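PDB 4LDG: protein with a SET domain within carboxy region from Cryptosporidium parvum, which is a SET-domain protein that probably acts as a histone H4K20 methyltransferase. Local coordinates for residues I31-F34 with E35-I39; I98-I101 with E102-D106; D250-C253 with G254-L257. All blocks are in the same frame, centred on the assembly; numbering follows the deposited sequence.

Contact 1: I31-F34 with E35-I39; sequences IPYF and ERNGI
Glu35 N bonds to Ile31 O and Arg36 N to Pro32 O in the last regular turn of helix 15-36, after which Asn37 leaves helical geometry and the chain turns off through Gly38. Tyr33 O is gripped twice by Asn37, by the backbone N at 3.1 Å and by the side-chain ND2 at 3.2 Å, the two donors arriving from opposite faces of the carbonyl plane. That second bond carries ND2 over one face of the Tyr33 ring, 3.2 Å from CE1, with the amide plane turned 46° from the ring. The ring reaches this position because Tyr33 CG stands anti to the backbone N (chi1 167°), and its OH goes on to His113 ND1. A Schellman motif ends the helix, with Gly38 at positive phi as its C-prime residue: Ile39 N reaches back to Phe34 O at 2.9 Å and Gly38 N to Glu35 O at 3.2 Å. Ile39 is thereby folded onto the helix, its CD1 meeting Tyr33 CE2 at 3.8 Å and its CG2 meeting Phe34 CD1 at 4.0 Å. On another side, the extended Glu35 chain runs alongside Ile31, its carboxylate beside Ile31 CG2, and OE2 is hydrogen-bonded to Tyr41 OH.

Contact 2: I98-I101 with E102-D106; sequences ISII and EATID
Thr104 donates two hydrogen bonds to Ile100 O, OG1 at 2.6 Å and the backbone N at 2.8 Å, one on each side of the plane of that carbonyl. This is the C-terminal turn of helix 98-104, which hands over directly to strand 105-106 and its antiparallel partner 111-112. The hydroxyl can fold back on the preceding turn because Thr104 OG1 sits beside its own backbone N (chi1 -61°), which also sets it against Ile100 CG2. Regular i to i+4 bonds fill the rest of the helix: Glu102 N to Ile98 O, Ala103 N to Ser99 O and, across the exit into the strand, Ile105 N to Ile101 O at 2.8 Å. Along one flank the CG of Glu102 lies 4.1 Å from Ile98 CG2, before the chain bends at chi2. Further out, helix 121-134 receives the apolar flank: Ile100 touches Trp123, Ile101 packs on Ile126 and Tyr130, and Ile105 also meets Tyr130. The Thr104 backbone pairs with His113 and Leu114, just after strand 111-112. Thr104 OG1 has a second hydrogen-bond partner in Tyr119 OH, which helps to fix the hydroxyl whose short bond closes on Ile100 O.

Contact 3: D250-C253 with G254-L257; sequences DIIC and GEEL
Glu255 lays its side chain back across Ile251 and Ile252 at about a right angle to both, its CG 3.8 Å from Ile251 CG2 and its OE1 3.4 Å from Ile252 CG1. Ile252 N donates to the same OE1 at 2.8 Å (N-H...O angle 150°), approaching it nearly along its C-O bond. With chi1 at 167° the Glu255 chain leaves CB pointing away from its own N and runs straight out to the carboxylate. The other oxygen, OE2, forms a salt bridge with Arg249, so the two halves of the carboxylate are held by different groups and its rotation is restrained. Between the two sides runs a type II beta turn from Ile252 to Glu255, closed by Glu255 N to Ile252 O at 3.1 Å, with the donor lying above the carbonyl plane. Gly254 occupies the third position, where a CB would be jammed against Cys253 O. The turn belongs to the SET domain, in the loop leading to strand 258-259, and Gly254 and Glu255 both make backbone bonds to Ala154 of strand 151-154. On the buried side, the Leu257 side chain crosses that of Ile251 at about a right angle, CD2 on CD1 at 3.8 Å, and also packs on Val152.

Overall arrangement
From the N terminus, contact 1 comes first, where helix 15-36 ends and the chain turns away toward a segment that is not modelled. Contact 2 follows in the next helix, 98-104, and its exit into strand 105-106. Contact 3 closes a tight turn much later, between strands 240-247 and 258-259. All three are local and in series, so none nests in or crosses another. Contacts 1 and 2 have centres about 18 Å apart yet touch, Tyr33 CD1 lying 4.0 Å from Asp106 OD1, so the end of helix 15-36 rests against strand 105-106. Contact 3 touches neither, though Cys253 rests on Glu40 just beyond contact 1, and its loop is bonded to strand 151-154.

Contact 1: I31-F34 with E35-I39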
ATOM      1  N   ILE A  31       6.162 -10.642 -14.386  1.00 60.32           N
ATOM      2  CA  ILE A  31       6.229 -10.463 -15.847  1.00 62.91           C
ATOM      3  C   ILE A  31       5.525 -11.580 -16.633  1.00 64.14           C
ATOM      4  O   ILE A  31       4.719 -11.270 -17.509  1.00 66.34           O
ATOM      5  CB  ILE A  31       7.684 -10.217 -16.349  1.00 65.88           C
ATOM      6  CG1 ILE A  31       8.136  -8.818 -15.880  1.00 66.20           C
ATOM      7  CG2 ILE A  31       7.776 -10.326 -17.873  1.00 67.85           C
ATOM      8  CD1 ILE A  31       9.427  -8.289 -16.477  1.00 70.43           C
ATOM      9  N   PRO A  32       5.799 -12.865 -16.313  1.00 64.53           N
ATOM     10  CA  PRO A  32       5.108 -13.943 -17.024  1.00 66.74           C
ATOM     11  C   PRO A  32       3.576 -13.815 -16.962  1.00 65.72           C
ATOM     12  O   PRO A  32       2.889 -14.097 -17.949  1.00 68.51           O
ATOM     13  CB  PRO A  32       5.565 -15.207 -16.278  1.00 68.47           C
ATOM     14  CG  PRO A  32       6.810 -14.814 -15.560  1.00 68.42           C
ATOM     15  CD  PRO A  32       6.583 -13.386 -15.182  1.00 64.78           C
ATOM     16  N   TYR A  33       3.054 -13.386 -15.811  1.00 62.98           N
ATOM     17  CA  TYR A  33       1.623 -13.132 -15.675  1.00 60.47           C
ATOM     18  C   TYR A  33       1.184 -11.912 -16.495  1.00 59.66           C
ATOM     19  O   TYR A  33       0.153 -11.966 -17.151  1.00 61.19           O
ATOM     20  CB  TYR A  33       1.207 -12.997 -14.195  1.00 57.11           C
ATOM     21  CG  TYR A  33      -0.184 -12.424 -14.009  1.00 55.32           C
ATOM     22  CD1 TYR A  33      -1.303 -13.250 -13.926  1.00 56.34           C
ATOM     23  CD2 TYR A  33      -0.383 -11.050 -13.944  1.00 53.85           C
ATOM     24  CE1 TYR A  33      -2.574 -12.720 -13.776  1.00 55.00           C
ATOM     25  CE2 TYR A  33      -1.647 -10.513 -13.799  1.00 52.76           C
ATOM     26  CZ  TYR A  33      -2.740 -11.345 -13.712  1.00 53.71           C
ATOM     27  OH  TYR A  33      -3.994 -10.797 -13.562  1.00 52.27           O
ATOM     28  N   PHE A  34       1.951 -10.822 -16.471  1.00 61.55           N
ATOM     29  CA  PHE A  34       1.618  -9.642 -17.308  1.00 60.56           C
ATOM     30  C   PHE A  34       1.615  -9.997 -18.799  1.00 63.55           C
ATOM     31  O   PHE A  34       0.722  -9.595 -19.548  1.00 61.54           O
ATOM     32  CB  PHE A  34       2.570  -8.456 -17.051  1.00 59.04           C
ATOM     33  CG  PHE A  34       2.500  -7.893 -15.643  1.00 55.78           C
ATOM     34  CD1 PHE A  34       1.286  -7.750 -14.982  1.00 53.99           C
ATOM     35  CD2 PHE A  34       3.658  -7.499 -14.983  1.00 54.79           C
ATOM     36  CE1 PHE A  34       1.231  -7.257 -13.682  1.00 52.63           C
ATOM     37  CE2 PHE A  34       3.609  -7.003 -13.690  1.00 53.42           C
ATOM     38  CZ  PHE A  34       2.396  -6.875 -13.036  1.00 51.28           C
ATOM     39  N   GLU A  35       2.606 -10.767 -19.226  1.00 68.99           N
ATOM     40  CA  GLU A  35       2.723 -11.117 -20.643  1.00 74.37           C
ATOM     41  C   GLU A  35       1.599 -12.041 -21.088  1.00 74.18           C
ATOM     42  O   GLU A  35       0.967 -11.780 -22.097  1.00 71.15           O
ATOM     43  CB  GLU A  35       4.098 -11.704 -20.956  1.00 79.82           C
ATOM     44  CG  GLU A  35       5.110 -10.611 -21.267  1.00 84.63           C
ATOM     45  CD  GLU A  35       6.521 -11.123 -21.499  1.00 91.24           C
ATOM     46  OE1 GLU A  35       6.750 -12.355 -21.402  1.00 90.76           O
ATOM     47  OE2 GLU A  35       7.404 -10.274 -21.770  1.00 95.72           O
ATOM     48  N   ARG A  36       1.316 -13.084 -20.313  1.00 76.39           N
ATOM     49  CA  ARG A  36       0.157 -13.939 -20.593  1.00 78.94           C
ATOM     50  C   ARG A  36      -1.153 -13.174 -20.699  1.00 75.58           C
ATOM     51  O   ARG A  36      -2.005 -13.545 -21.494  1.00 76.24           O
ATOM     52  CB  ARG A  36       0.003 -15.038 -19.549  1.00 84.36           C
ATOM     53  CG  ARG A  36       0.616 -16.355 -19.981  1.00 94.73           C
ATOM     54  CD  ARG A  36       0.366 -17.451 -18.964  1.00101.58           C
ATOM     55  NE  ARG A  36       0.991 -17.133 -17.679  1.00104.18           N
ATOM     56  CZ  ARG A  36       1.643 -18.001 -16.905  1.00110.77           C
ATOM     57  NH1 ARG A  36       1.785 -19.280 -17.254  1.00113.91           N
ATOM     58  NH2 ARG A  36       2.163 -17.573 -15.761  1.00111.50           N
ATOM     59  N   ASN A  37      -1.320 -12.112 -19.911  1.00 71.51           N
ATOM     60  CA  ASN A  37      -2.584 -11.360 -19.899  1.00 68.83           C
ATOM     61  C   ASN A  37      -2.592 -10.067 -20.712  1.00 67.17           C
ATOM     62  O   ASN A  37      -3.524  -9.280 -20.592  1.00 65.20           O
ATOM     63  CB  ASN A  37      -3.006 -11.082 -18.460  1.00 66.73           C
ATOM     64  CG  ASN A  37      -3.646 -12.288 -17.812  1.00 67.95           C
ATOM     65  OD1 ASN A  37      -4.804 -12.594 -18.078  1.00 69.64           O
ATOM     66  ND2 ASN A  37      -2.901 -12.979 -16.962  1.00 67.81           N
ATOM     67  N   GLY A  38      -1.575  -9.868 -21.548  1.00 67.58           N
ATOM     68  CA  GLY A  38      -1.448  -8.652 -22.361  1.00 68.00           C
ATOM     69  C   GLY A  38      -1.446  -7.351 -21.574  1.00 64.95           C
ATOM     70  O   GLY A  38      -1.930  -6.332 -22.055  1.00 64.38           O
ATOM     71  N   ILE A  39      -0.908  -7.381 -20.358  1.00 62.38           N
ATOM     72  CA  ILE A  39      -0.895  -6.204 -19.495  1.00 61.61           C
ATOM     73  C   ILE A  39       0.431  -5.456 -19.638  1.00 61.92           C
ATOM     74  O   ILE A  39       1.489  -6.039 -19.465  1.00 61.98           O
ATOM     75  CB  ILE A  39      -1.115  -6.597 -18.006  1.00 60.38           C
ATOM     76  CG1 ILE A  39      -2.438  -7.366 -17.837  1.00 61.00           C
ATOM     77  CG2 ILE A  39      -1.081  -5.364 -17.110  1.00 56.56           C
ATOM     78  CD1 ILE A  39      -2.607  -7.999 -16.466  1.00 60.22           C
TER

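Contact 2: I98-I101 with E102-D106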
ATOM      1  N   ILE A  98     -13.920 -18.241   0.121  1.00 43.55           N
ATOM      2  CA  ILE A  98     -12.708 -18.664  -0.537  1.00 43.48           C
ATOM      3  C   ILE A  98     -12.802 -18.661  -2.052  1.00 43.49           C
ATOM      4  O   ILE A  98     -11.828 -18.335  -2.720  1.00 40.97           O
ATOM      5  CB  ILE A  98     -12.210 -20.006   0.031  1.00 45.50           C
ATOM      6  CG1 ILE A  98     -11.189 -19.703   1.121  1.00 44.57           C
ATOM      7  CG2 ILE A  98     -11.565 -20.895  -1.029  1.00 48.11           C
ATOM      8  CD1 ILE A  98      -9.948 -18.990   0.631  1.00 46.42           C
ATOM      9  N   SER A  99     -13.969 -18.983  -2.591  1.00 45.26           N
ATOM     10  CA  SER A  99     -14.143 -19.044  -4.035  1.00 46.40           C
ATOM     11  C   SER A  99     -13.861 -17.711  -4.734  1.00 44.15           C
ATOM     12  O   SER A  99     -13.105 -17.674  -5.698  1.00 43.31           O
ATOM     13  CB  SER A  99     -15.547 -19.521  -4.368  1.00 47.63           C
ATOM     14  OG  SER A  99     -15.754 -20.768  -3.751  1.00 55.29           O
ATOM     15  N   ILE A 100     -14.477 -16.637  -4.245  1.00 42.27           N
ATOM     16  CA  ILE A 100     -14.324 -15.317  -4.849  1.00 41.86           C
ATOM     17  C   ILE A 100     -12.895 -14.832  -4.696  1.00 40.45           C
ATOM     18  O   ILE A 100     -12.367 -14.172  -5.604  1.00 40.98           O
ATOM     19  CB  ILE A 100     -15.252 -14.264  -4.202  1.00 44.73           C
ATOM     20  CG1 ILE A 100     -16.731 -14.608  -4.458  1.00 47.36           C
ATOM     21  CG2 ILE A 100     -14.953 -12.869  -4.753  1.00 44.67           C
ATOM     22  CD1 ILE A 100     -17.080 -14.746  -5.924  1.00 46.57           C
ATOM     23  N   ILE A 101     -12.273 -15.157  -3.560  1.00 37.05           N
ATOM     24  CA  ILE A 101     -10.909 -14.722  -3.305  1.00 35.40           C
ATOM     25  C   ILE A 101      -9.954 -15.356  -4.290  1.00 38.34           C
ATOM     26  O   ILE A 101      -9.137 -14.657  -4.861  1.00 37.20           O
ATOM     27  CB  ILE A 101     -10.481 -15.036  -1.869  1.00 36.50           C
ATOM     28  CG1 ILE A 101     -11.200 -14.099  -0.903  1.00 35.92           C
ATOM     29  CG2 ILE A 101      -8.988 -14.886  -1.699  1.00 36.27           C
ATOM     30  CD1 ILE A 101     -11.064 -14.504   0.548  1.00 37.15           C
ATOM     31  N   GLU A 102     -10.074 -16.669  -4.527  1.00 40.55           N
ATOM     32  CA  GLU A 102      -9.134 -17.358  -5.392  1.00 43.96           C
ATOM     33  C   GLU A 102      -9.330 -16.997  -6.857  1.00 43.00           C
ATOM     34  O   GLU A 102      -8.379 -17.035  -7.630  1.00 42.25           O
ATOM     35  CB  GLU A 102      -9.235 -18.874  -5.215  1.00 50.48           C
ATOM     36  CG  GLU A 102      -8.938 -19.315  -3.799  1.00 54.61           C
ATOM     37  CD  GLU A 102      -8.135 -20.598  -3.721  1.00 59.73           C
ATOM     38  OE1 GLU A 102      -8.704 -21.629  -4.140  1.00 66.10           O
ATOM     39  OE2 GLU A 102      -6.975 -20.576  -3.209  1.00 55.01           O
ATOM     40  N   ALA A 103     -10.559 -16.643  -7.231  1.00 40.12           N
ATOM     41  CA  ALA A 103     -10.811 -16.111  -8.559  1.00 40.24           C
ATOM     42  C   ALA A 103     -10.330 -14.667  -8.680  1.00 40.03           C
ATOM     43  O   ALA A 103      -9.876 -14.255  -9.737  1.00 43.53           O
ATOM     44  CB  ALA A 103     -12.282 -16.174  -8.891  1.00 39.62           C
ATOM     45  N   THR A 104     -10.440 -13.894  -7.616  1.00 37.29           N
ATOM     46  CA  THR A 104     -10.116 -12.475  -7.704  1.00 36.26           C
ATOM     47  C   THR A 104      -8.613 -12.263  -7.669  1.00 36.82           C
ATOM     48  O   THR A 104      -8.095 -11.425  -8.390  1.00 35.19           O
ATOM     49  CB  THR A 104     -10.808 -11.703  -6.582  1.00 36.18           C
ATOM     50  OG1 THR A 104     -12.232 -11.869  -6.724  1.00 35.45           O
ATOM     51  CG2 THR A 104     -10.443 -10.220  -6.616  1.00 35.85           C
ATOM     52  N   ILE A 105      -7.914 -13.059  -6.860  1.00 37.66           N
ATOM     53  CA  ILE A 105      -6.478 -12.926  -6.662  1.00 40.07           C
ATOM     54  C   ILE A 105      -5.749 -14.163  -7.158  1.00 44.13           C
ATOM     55  O   ILE A 105      -6.153 -15.290  -6.826  1.00 46.22           O
ATOM     56  CB  ILE A 105      -6.172 -12.753  -5.169  1.00 42.82           C
ATOM     57  CG1 ILE A 105      -6.675 -11.377  -4.735  1.00 44.02           C
ATOM     58  CG2 ILE A 105      -4.667 -12.902  -4.908  1.00 44.15           C
ATOM     59  CD1 ILE A 105      -7.023 -11.293  -3.293  1.00 46.31           C
ATOM     60  N   ASP A 106      -4.712 -13.960  -7.971  1.00 45.01           N
ATOM     61  CA  ASP A 106      -3.871 -15.064  -8.448  1.00 47.34           C
ATOM     62  C   ASP A 106      -2.847 -15.292  -7.374  1.00 48.20           C
ATOM     63  O   ASP A 106      -1.989 -14.438  -7.161  1.00 46.20           O
ATOM     64  CB  ASP A 106      -3.169 -14.676  -9.742  1.00 49.44           C
ATOM     65  CG  ASP A 106      -2.301 -15.805 -10.312  1.00 55.47           C
ATOM     66  OD1 ASP A 106      -2.512 -16.151 -11.508  1.00 52.23           O
ATOM     67  OD2 ASP A 106      -1.417 -16.329  -9.567  1.00 54.92           O
TER

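Contact 3: D250-C253 with G254-L257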
ATOM      1  N   ASP A 250      -8.272   4.223 -12.433  1.00 43.79           N
ATOM      2  CA  ASP A 250      -7.216   3.533 -13.144  1.00 43.60           C
ATOM      3  C   ASP A 250      -5.984   4.412 -13.154  1.00 43.62           C
ATOM      4  O   ASP A 250      -6.053   5.547 -13.562  1.00 45.16           O
ATOM      5  CB  ASP A 250      -7.670   3.211 -14.574  1.00 47.20           C
ATOM      6  CG  ASP A 250      -8.733   2.081 -14.626  1.00 49.60           C
ATOM      7  OD1 ASP A 250      -9.208   1.612 -13.568  1.00 47.22           O
ATOM      8  OD2 ASP A 250      -9.093   1.651 -15.744  1.00 55.99           O
ATOM      9  N   ILE A 251      -4.884   3.887 -12.637  1.00 41.45           N
ATOM     10  CA  ILE A 251      -3.586   4.522 -12.669  1.00 40.55           C
ATOM     11  C   ILE A 251      -2.771   3.737 -13.711  1.00 43.13           C
ATOM     12  O   ILE A 251      -2.607   2.517 -13.571  1.00 39.92           O
ATOM     13  CB  ILE A 251      -2.901   4.426 -11.296  1.00 38.39           C
ATOM     14  CG1 ILE A 251      -3.737   5.123 -10.224  1.00 37.44           C
ATOM     15  CG2 ILE A 251      -1.511   5.027 -11.314  1.00 38.61           C
ATOM     16  CD1 ILE A 251      -3.159   4.975  -8.838  1.00 37.39           C
ATOM     17  N   ILE A 252      -2.288   4.414 -14.759  1.00 44.35           N
ATOM     18  CA  ILE A 252      -1.554   3.702 -15.790  1.00 48.42           C
ATOM     19  C   ILE A 252      -0.108   3.490 -15.401  1.00 47.75           C
ATOM     20  O   ILE A 252       0.435   4.141 -14.497  1.00 47.37           O
ATOM     21  CB  ILE A 252      -1.643   4.334 -17.201  1.00 53.67           C
ATOM     22  CG1 ILE A 252      -0.895   5.659 -17.265  1.00 56.43           C
ATOM     23  CG2 ILE A 252      -3.105   4.475 -17.619  1.00 54.60           C
ATOM     24  CD1 ILE A 252      -0.855   6.256 -18.650  1.00 61.18           C
ATOM     25  N   CYS A 253       0.466   2.508 -16.075  1.00 48.89           N
ATOM     26  CA  CYS A 253       1.855   2.142 -15.963  1.00 50.98           C
ATOM     27  C   CYS A 253       2.745   3.370 -16.166  1.00 50.25           C
ATOM     28  O   CYS A 253       2.528   4.142 -17.097  1.00 50.19           O
ATOM     29  CB  CYS A 253       2.146   1.081 -17.032  1.00 55.76           C
ATOM     30  SG  CYS A 253       3.858   0.545 -17.119  1.00 60.84           S
ATOM     31  N   GLY A 254       3.725   3.552 -15.278  1.00 47.55           N
ATOM     32  CA  GLY A 254       4.620   4.705 -15.318  1.00 47.68           C
ATOM     33  C   GLY A 254       4.144   5.938 -14.544  1.00 46.55           C
ATOM     34  O   GLY A 254       4.926   6.808 -14.193  1.00 45.31           O
ATOM     35  N   GLU A 255       2.859   6.013 -14.267  1.00 47.03           N
ATOM     36  CA  GLU A 255       2.289   7.187 -13.631  1.00 47.64           C
ATOM     37  C   GLU A 255       2.629   7.229 -12.133  1.00 43.99           C
ATOM     38  O   GLU A 255       2.653   6.211 -11.436  1.00 41.02           O
ATOM     39  CB  GLU A 255       0.786   7.168 -13.884  1.00 52.65           C
ATOM     40  CG  GLU A 255      -0.081   8.113 -13.089  1.00 56.34           C
ATOM     41  CD  GLU A 255      -1.501   8.150 -13.657  1.00 63.44           C
ATOM     42  OE1 GLU A 255      -1.931   7.190 -14.358  1.00 63.62           O
ATOM     43  OE2 GLU A 255      -2.194   9.153 -13.411  1.00 68.25           O
ATOM     44  N   GLU A 256       2.902   8.427 -11.645  1.00 44.13           N
ATOM     45  CA  GLU A 256       3.313   8.622 -10.263  1.00 42.70           C
ATOM     46  C   GLU A 256       2.121   8.397  -9.363  1.00 38.97           C
ATOM     47  O   GLU A 256       1.031   8.780  -9.724  1.00 36.57           O
ATOM     48  CB  GLU A 256       3.874  10.031 -10.045  1.00 42.84           C
ATOM     49  CG  GLU A 256       4.380  10.259  -8.610  1.00 47.96           C
ATOM     50  CD  GLU A 256       5.052  11.612  -8.349  1.00 48.77           C
ATOM     51  OE1 GLU A 256       5.095  12.462  -9.259  1.00 52.00           O
ATOM     52  OE2 GLU A 256       5.545  11.825  -7.216  1.00 48.04           O
ATOM     53  N   LEU A 257       2.332   7.791  -8.191  1.00 38.37           N
ATOM     54  CA  LEU A 257       1.281   7.721  -7.192  1.00 37.66           C
ATOM     55  C   LEU A 257       1.314   9.012  -6.393  1.00 36.92           C
ATOM     56  O   LEU A 257       2.375   9.468  -5.952  1.00 35.38           O
ATOM     57  CB  LEU A 257       1.474   6.547  -6.253  1.00 38.33           C
ATOM     58  CG  LEU A 257       1.630   5.163  -6.877  1.00 40.91           C
ATOM     59  CD1 LEU A 257       1.583   4.094  -5.799  1.00 38.49           C
ATOM     60  CD2 LEU A 257       0.563   4.921  -7.916  1.00 43.39           C
TER